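Local coordinates for nucleoside hydrolase, putative (Trypanosoma brucei, PDB 3FZ0), which belongs to the nucleoside hydrolases and holds a calcium ion in an alpha/beta fold built round a mixed sheet, at residues B[7-12]-B[24-29]; B[89-94]-B[243-248]; B[135-140]-B[191-196]. The protein carries 2 engineered substitutions. All blocks are in the same frame, centred on the assembly; numbering follows the deposited sequence.

Contact 1 (B[7-12]-B[24-29]); sequences RKLIID and MLAMTQ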
# COMPACT_ATOMS: atom_id res chain seq x y z
N ARG B 7 38.50 7.33 16.88
CA ARG B 7 37.24 6.74 16.50
C ARG B 7 37.36 5.21 16.51
O ARG B 7 38.33 4.65 16.03
CB ARG B 7 36.82 7.25 15.11
CG ARG B 7 36.28 8.67 15.10
CD ARG B 7 36.26 9.29 13.71
NE ARG B 7 36.32 10.75 13.78
CZ ARG B 7 35.24 11.52 13.75
NH1 ARG B 7 34.04 10.97 13.64
NH2 ARG B 7 35.36 12.84 13.81
N LYS B 8 36.35 4.55 17.05
CA LYS B 8 36.25 3.10 16.97
C LYS B 8 35.03 2.82 16.13
O LYS B 8 33.94 3.22 16.50
CB LYS B 8 36.07 2.47 18.36
CG LYS B 8 37.09 2.90 19.41
CD LYS B 8 38.49 2.56 18.95
CE LYS B 8 39.53 2.76 20.07
NZ LYS B 8 40.90 2.85 19.45
N LEU B 9 35.20 2.15 15.00
CA LEU B 9 34.05 1.90 14.11
C LEU B 9 33.60 0.46 14.05
O LEU B 9 34.40 -0.46 14.07
CB LEU B 9 34.33 2.34 12.69
CG LEU B 9 34.92 3.69 12.33
CD1 LEU B 9 34.62 3.90 10.83
CD2 LEU B 9 34.33 4.81 13.18
N ILE B 10 32.30 0.28 13.98
CA ILE B 10 31.67 -0.96 13.58
C ILE B 10 31.26 -0.70 12.14
O ILE B 10 30.66 0.33 11.83
CB ILE B 10 30.40 -1.24 14.43
CG1 ILE B 10 30.74 -1.21 15.92
CG2 ILE B 10 29.75 -2.56 14.01
CD1 ILE B 10 29.52 -1.08 16.81
N ILE B 11 31.62 -1.59 11.24
CA ILE B 11 31.21 -1.41 9.86
C ILE B 11 30.33 -2.58 9.46
O ILE B 11 30.73 -3.76 9.51
CB ILE B 11 32.42 -1.23 8.89
CG1 ILE B 11 33.17 0.07 9.22
CG2 ILE B 11 31.93 -1.20 7.42
CD1 ILE B 11 34.48 0.22 8.50
N ASP B 12 29.10 -2.26 9.12
CA ASP B 12 28.15 -3.27 8.67
C ASP B 12 28.09 -3.19 7.18
O ASP B 12 27.93 -2.11 6.64
CB ASP B 12 26.78 -3.05 9.31
CG ASP B 12 25.84 -4.19 9.05
OD1 ASP B 12 25.12 -4.10 8.03
OD2 ASP B 12 25.82 -5.18 9.82
N MET B 24 38.88 -0.08 3.39
CA MET B 24 40.25 0.33 3.16
C MET B 24 40.46 1.77 3.61
O MET B 24 41.48 2.10 4.22
CB MET B 24 40.65 0.15 1.69
CG MET B 24 40.75 -1.32 1.21
SD MET B 24 41.19 -1.50 -0.55
CE MET B 24 42.96 -1.67 -0.46
N LEU B 25 39.47 2.61 3.37
CA LEU B 25 39.58 4.01 3.73
C LEU B 25 39.56 4.15 5.26
O LEU B 25 40.46 4.80 5.84
CB LEU B 25 38.46 4.82 3.07
CG LEU B 25 38.53 6.34 2.93
CD1 LEU B 25 37.40 6.81 2.02
CD2 LEU B 25 38.43 7.04 4.22
N ALA B 26 38.58 3.52 5.91
CA ALA B 26 38.56 3.45 7.39
C ALA B 26 39.87 2.94 8.00
O ALA B 26 40.32 3.47 9.00
CB ALA B 26 37.41 2.60 7.85
N MET B 27 40.47 1.92 7.37
CA MET B 27 41.65 1.29 7.94
C MET B 27 42.96 2.00 7.71
O MET B 27 43.96 1.55 8.23
CB MET B 27 41.78 -0.15 7.44
CG MET B 27 40.88 -1.11 8.18
SD MET B 27 41.07 -2.74 7.50
CE MET B 27 41.05 -2.36 5.77
N THR B 28 42.96 3.08 6.92
CA THR B 28 44.22 3.74 6.53
C THR B 28 44.18 5.21 6.95
O THR B 28 44.95 6.02 6.51
CB THR B 28 44.48 3.67 5.01
OG1 THR B 28 43.37 4.25 4.28
CG2 THR B 28 44.74 2.24 4.58
N GLN B 29 43.25 5.55 7.81
CA GLN B 29 43.07 6.91 8.24
C GLN B 29 43.61 7.00 9.67
O GLN B 29 43.48 6.06 10.45
CB GLN B 29 41.58 7.22 8.14
CG GLN B 29 41.22 8.68 8.00
CD GLN B 29 41.62 9.34 6.68
OE1 GLN B 29 41.96 8.68 5.70
NE2 GLN B 29 41.56 10.66 6.67
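Ala-26 rests its methyl on Leu-9 and Ile-11, the point where helix 17-27 packs on strand 6-13 in the first beta-alpha-beta unit of the fold, completed by strand 32-39. Along the helix, Met-24 comes first, its side chain packed on Leu-56 and Tyr-60 of helix 46-60. Two residues later Ala-26 points at the strand, its CA 8.2 Å from the CA of Leu-9. Its CB meets the tip of Ile-11, CD1, at 3.8 Å, and Leu-9 CD1 more loosely at 4.3 Å. The two strand residues lie on one face of the sheet, and the methyl sits over the pair of them. Ile-11 reaches it with its longer branch: CG1 is anti to the carbonyl carbon (chi1 -65°) and CD1 continues outward, while CG2 takes the place anti to the backbone N. Val-34 of the neighbouring strand touches both Ile-11 and Ala-26, adding a third apolar side chain beside the methyl. Met-27 leans on the same Val-34 and on Tyr-60. At Thr-28 the helix has given way to a loop, and OG1 turns back to donate to Met-24 O at 2.9 Å, tilted 26° from the carbonyl plane.

Contact 2 (B[89-94]-B[243-248]); sequences DGFGDA and QEFIEK
The loop between strand 66-68 and helix 101-104 lays Phe-91, Gly-92 and Ala-94 against helix 241-249, and it is shaped by an Asx turn at Asp-89. OD1 of Asp-89 accepts from Phe-91 N at 2.8 Å and from Asp-93 N at 3.0 Å; the two donors come from opposite faces of the carboxylate plane, and the second bond is fairly straight, with an angle of 160° at its hydrogen. Asp-93 reciprocates, its OD1 taking Asp-89 N at 3.0 Å on the syn side. Three bonds thus brace the segment that meets the helix.

Across the contact, Phe-91 CE2 approaches Phe-245 CZ to 3.9 Å, the rings meeting at a slant. Phe-245 sends its ring out to the loop with CG anti to the backbone N (chi1 178°), and that ring also stacks with Phe-96. Phe-91 further touches Ala-20 of helix 17-27 and Asn-52 of helix 46-60. Gly-92, bare of a side chain, brings its CA to 3.6 Å from Lys-248 O, and its own carbonyl oxygen accepts from Arg-252 NE. Ala-94 CB lies 3.8 Å from Lys-248 CB. Beyond CG the lysine runs extended, and NZ forms a salt bridge of 3.0 Å to Glu-244 OE1 through the anti lone pair.

The chemistry is therefore divided: the two aspartates fix the loop's own shape and the Lys-248/Glu-244 pair stays on the helix, while apolar and van der Waals contacts join the two. Shape and close fit, more than directional bonds, set how this segment lies on the helix.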
# COMPACT_ATOMS: atom_id res chain seq x y z
N ASP B 89 31.02 -12.71 -7.70
CA ASP B 89 31.26 -12.77 -6.26
C ASP B 89 31.25 -11.38 -5.62
O ASP B 89 31.62 -11.23 -4.46
CB ASP B 89 32.57 -13.53 -5.93
CG ASP B 89 33.87 -12.78 -6.39
OD1 ASP B 89 33.82 -11.68 -6.99
OD2 ASP B 89 34.98 -13.34 -6.14
N GLY B 90 30.84 -10.38 -6.40
CA GLY B 90 30.89 -8.96 -6.00
C GLY B 90 32.26 -8.41 -5.63
O GLY B 90 32.34 -7.38 -4.94
N PHE B 91 33.33 -9.07 -6.10
CA PHE B 91 34.68 -8.81 -5.58
C PHE B 91 35.78 -8.98 -6.65
O PHE B 91 36.98 -9.17 -6.34
CB PHE B 91 34.95 -9.72 -4.37
CG PHE B 91 35.50 -9.00 -3.16
CD1 PHE B 91 34.76 -7.99 -2.53
CD2 PHE B 91 36.73 -9.36 -2.62
CE1 PHE B 91 35.26 -7.33 -1.41
CE2 PHE B 91 37.24 -8.70 -1.51
CZ PHE B 91 36.51 -7.68 -0.90
N GLY B 92 35.36 -8.92 -7.92
CA GLY B 92 36.23 -8.96 -9.06
C GLY B 92 36.37 -10.27 -9.79
O GLY B 92 37.00 -10.29 -10.82
N ASP B 93 35.76 -11.36 -9.29
CA ASP B 93 36.11 -12.74 -9.75
C ASP B 93 37.61 -12.85 -10.04
O ASP B 93 38.03 -13.27 -11.11
CB ASP B 93 35.24 -13.21 -10.95
CG ASP B 93 33.72 -13.04 -10.70
OD1 ASP B 93 33.21 -13.43 -9.60
OD2 ASP B 93 33.00 -12.53 -11.61
N ALA B 94 38.42 -12.46 -9.06
CA ALA B 94 39.82 -12.11 -9.31
C ALA B 94 40.83 -13.19 -9.00
O ALA B 94 42.00 -13.02 -9.32
CB ALA B 94 40.19 -10.84 -8.55
N GLN B 243 47.48 -1.26 -4.62
CA GLN B 243 47.05 -0.93 -5.98
C GLN B 243 46.70 -2.19 -6.78
O GLN B 243 45.69 -2.23 -7.46
CB GLN B 243 48.11 -0.12 -6.70
CG GLN B 243 48.49 1.18 -5.99
CD GLN B 243 49.77 1.76 -6.56
OE1 GLN B 243 50.77 1.05 -6.63
NE2 GLN B 243 49.76 3.02 -6.99
N GLU B 244 47.53 -3.22 -6.65
CA GLU B 244 47.28 -4.50 -7.34
C GLU B 244 45.89 -5.06 -6.99
O GLU B 244 45.11 -5.42 -7.87
CB GLU B 244 48.36 -5.52 -7.03
CG GLU B 244 48.01 -6.91 -7.52
CD GLU B 244 49.11 -7.90 -7.28
OE1 GLU B 244 48.79 -9.11 -7.33
OE2 GLU B 244 50.28 -7.50 -7.05
N PHE B 245 45.61 -5.08 -5.69
CA PHE B 245 44.34 -5.55 -5.17
C PHE B 245 43.17 -4.71 -5.70
O PHE B 245 42.17 -5.26 -6.13
CB PHE B 245 44.37 -5.60 -3.63
CG PHE B 245 43.07 -6.02 -2.99
CD1 PHE B 245 42.84 -7.34 -2.66
CD2 PHE B 245 42.09 -5.08 -2.68
CE1 PHE B 245 41.64 -7.73 -2.04
CE2 PHE B 245 40.88 -5.46 -2.06
CZ PHE B 245 40.66 -6.77 -1.74
N ILE B 246 43.29 -3.38 -5.65
CA ILE B 246 42.25 -2.50 -6.17
C ILE B 246 42.05 -2.73 -7.67
O ILE B 246 40.93 -2.88 -8.11
CB ILE B 246 42.48 -0.98 -5.81
CG1 ILE B 246 42.43 -0.79 -4.28
CG2 ILE B 246 41.45 -0.04 -6.57
CD1 ILE B 246 42.79 0.60 -3.80
N GLU B 247 43.13 -2.85 -8.44
CA GLU B 247 42.97 -3.16 -9.87
C GLU B 247 42.18 -4.45 -10.11
O GLU B 247 41.32 -4.49 -11.01
CB GLU B 247 44.30 -3.18 -10.65
CG GLU B 247 44.11 -3.15 -12.14
CD GLU B 247 45.41 -3.29 -12.95
OE1 GLU B 247 45.36 -3.04 -14.16
OE2 GLU B 247 46.48 -3.66 -12.40
N LYS B 248 42.45 -5.49 -9.32
CA LYS B 248 41.77 -6.77 -9.48
C LYS B 248 40.31 -6.71 -9.02
O LYS B 248 39.42 -7.30 -9.63
CB LYS B 248 42.51 -7.87 -8.73
CG LYS B 248 43.77 -8.41 -9.43
CD LYS B 248 44.44 -9.39 -8.47
CE LYS B 248 45.77 -9.84 -8.95
NZ LYS B 248 46.32 -10.77 -7.93

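Contact 3 (B[135-140]-B[191-196]); sequences GPLTNV and VVVLQH
Val-193 aims one branch, CG2, at two residues of the opposite segment, and the contact is organised round that methyl. It lies 3.9 Å from CG1 of Val-140 and, less closely, 4.3 Å from CB of Leu-137. The two valine side chains meet at an angle, methyl against methyl. They hold the same torsional state yet present different branches: Val-140 touches with CG1, which is anti to its backbone N (chi1 -172°), whereas Val-193 touches with CG2, the branch anti to the carbonyl carbon. Leu-137 points its CB toward the partner helix, and its CD1 comes almost as near to Val-193 CG2, at 4.4 Å. It occupies the N-cap position of helix 138-146 and Val-140 follows within the first turn, so Val-193 bears on the very start of that helix. The backbones stay well apart, with the CA atoms of Val-140 and Val-193 7.3 Å from each other.

Polar links lie alongside: Thr-138 OG1 is hydrogen-bonded to Asp-186 OD2, just before helix 187-195 begins, and Trp-199 NE1 reaches Val-193 O. Ile-162 of strand 162-165 touches both valines, and Ile-164 of the same strand touches Leu-137, so the two helices share a floor on the central sheet. Elsewhere on helix 187-195 Leu-194 packs on strand 296-306; Val-191 meets Val-75 and Val-192 meets Leu-74 of a second subunit.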
# COMPACT_ATOMS: atom_id res chain seq x y z
N GLY B 135 25.21 -1.44 3.83
CA GLY B 135 24.34 -2.36 3.12
C GLY B 135 22.91 -2.22 3.59
O GLY B 135 22.53 -1.20 4.19
N PRO B 136 22.08 -3.23 3.28
CA PRO B 136 20.75 -3.21 3.83
C PRO B 136 20.88 -3.14 5.34
O PRO B 136 21.82 -3.74 5.90
CB PRO B 136 20.19 -4.55 3.39
CG PRO B 136 20.90 -4.85 2.12
CD PRO B 136 22.28 -4.37 2.37
N LEU B 137 19.94 -2.46 5.99
CA LEU B 137 20.00 -2.25 7.44
C LEU B 137 19.55 -3.39 8.36
O LEU B 137 19.37 -3.19 9.56
CB LEU B 137 19.25 -0.96 7.79
CG LEU B 137 19.86 0.24 7.07
CD1 LEU B 137 18.86 1.37 6.96
CD2 LEU B 137 21.14 0.65 7.82
N THR B 138 19.40 -4.60 7.83
CA THR B 138 18.83 -5.68 8.59
C THR B 138 19.48 -5.94 9.95
O THR B 138 18.75 -6.02 10.97
CB THR B 138 18.81 -6.98 7.82
OG1 THR B 138 18.43 -6.72 6.47
CG2 THR B 138 17.82 -7.98 8.49
N ASN B 139 20.81 -6.10 9.99
CA ASN B 139 21.51 -6.35 11.24
C ASN B 139 21.30 -5.22 12.24
O ASN B 139 21.04 -5.44 13.41
CB ASN B 139 23.02 -6.58 11.03
CG ASN B 139 23.32 -7.83 10.22
OD1 ASN B 139 22.53 -8.80 10.24
ND2 ASN B 139 24.45 -7.82 9.49
N VAL B 140 21.41 -3.99 11.76
CA VAL B 140 21.23 -2.84 12.65
C VAL B 140 19.82 -2.80 13.28
O VAL B 140 19.66 -2.65 14.49
CB VAL B 140 21.59 -1.49 11.96
CG1 VAL B 140 21.57 -0.38 13.00
CG2 VAL B 140 22.97 -1.56 11.29
N VAL B 191 13.05 1.98 8.37
CA VAL B 191 12.08 2.59 9.27
C VAL B 191 12.53 2.46 10.73
O VAL B 191 12.44 3.42 11.49
CB VAL B 191 10.68 2.01 9.07
CG1 VAL B 191 9.77 2.42 10.22
CG2 VAL B 191 10.12 2.47 7.76
N VAL B 192 13.00 1.27 11.11
CA VAL B 192 13.44 1.01 12.47
C VAL B 192 14.59 1.96 12.82
O VAL B 192 14.60 2.59 13.89
CB VAL B 192 13.83 -0.48 12.66
CG1 VAL B 192 14.57 -0.70 13.99
CG2 VAL B 192 12.59 -1.38 12.58
N VAL B 193 15.55 2.09 11.90
CA VAL B 193 16.72 2.94 12.13
C VAL B 193 16.34 4.42 12.28
O VAL B 193 16.74 5.05 13.26
CB VAL B 193 17.81 2.71 11.06
CG1 VAL B 193 18.82 3.82 11.11
CG2 VAL B 193 18.52 1.34 11.31
N LEU B 194 15.55 4.94 11.35
CA LEU B 194 15.13 6.35 11.34
C LEU B 194 14.08 6.72 12.41
O LEU B 194 14.06 7.85 12.85
CB LEU B 194 14.67 6.77 9.95
CG LEU B 194 15.68 6.77 8.78
CD1 LEU B 194 14.97 6.79 7.41
CD2 LEU B 194 16.67 7.91 8.83
N GLN B 195 13.21 5.79 12.81
CA GLN B 195 12.22 6.04 13.87
C GLN B 195 12.75 5.86 15.29
O GLN B 195 12.06 6.18 16.25
CB GLN B 195 11.01 5.14 13.70
CG GLN B 195 10.15 5.42 12.47
CD GLN B 195 9.54 6.81 12.47
OE1 GLN B 195 9.84 7.63 11.60
NE2 GLN B 195 8.69 7.08 13.43
N HIS B 196 13.98 5.35 15.44
CA HIS B 196 14.54 5.05 16.76
C HIS B 196 14.69 6.29 17.64
O HIS B 196 15.21 7.31 17.18
CB HIS B 196 15.89 4.35 16.63
CG HIS B 196 16.63 4.25 17.93
ND1 HIS B 196 16.28 3.35 18.92
CD2 HIS B 196 17.64 4.99 18.44
CE1 HIS B 196 17.09 3.50 19.95
NE2 HIS B 196 17.92 4.50 19.69

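Contact 1 lies between the other two, its centre 20 Å from each, and touches both. Met-24 CE packs on Ile-246 CG1 at 3.9 Å, joining it to contact 2; Asp-12 OD2 and Asn-139 ND2, 3.0 Å apart in a probable hydrogen bond, join it to contact 3. Contacts 2 and 3 lie on opposite sides of the chain's centre, 29 Å apart between centres and about 12 Å at their nearest atoms, although 135-140 and 191-196 are nested in the loop that contact 2 closes. The calcium site of Asp-14, Asp-19, Leu-134 and Asp-283 is near all three: Ile-11 lies about 9 Å from the ion, Phe-91 and Leu-137 about 10 Å, measured from their side chains.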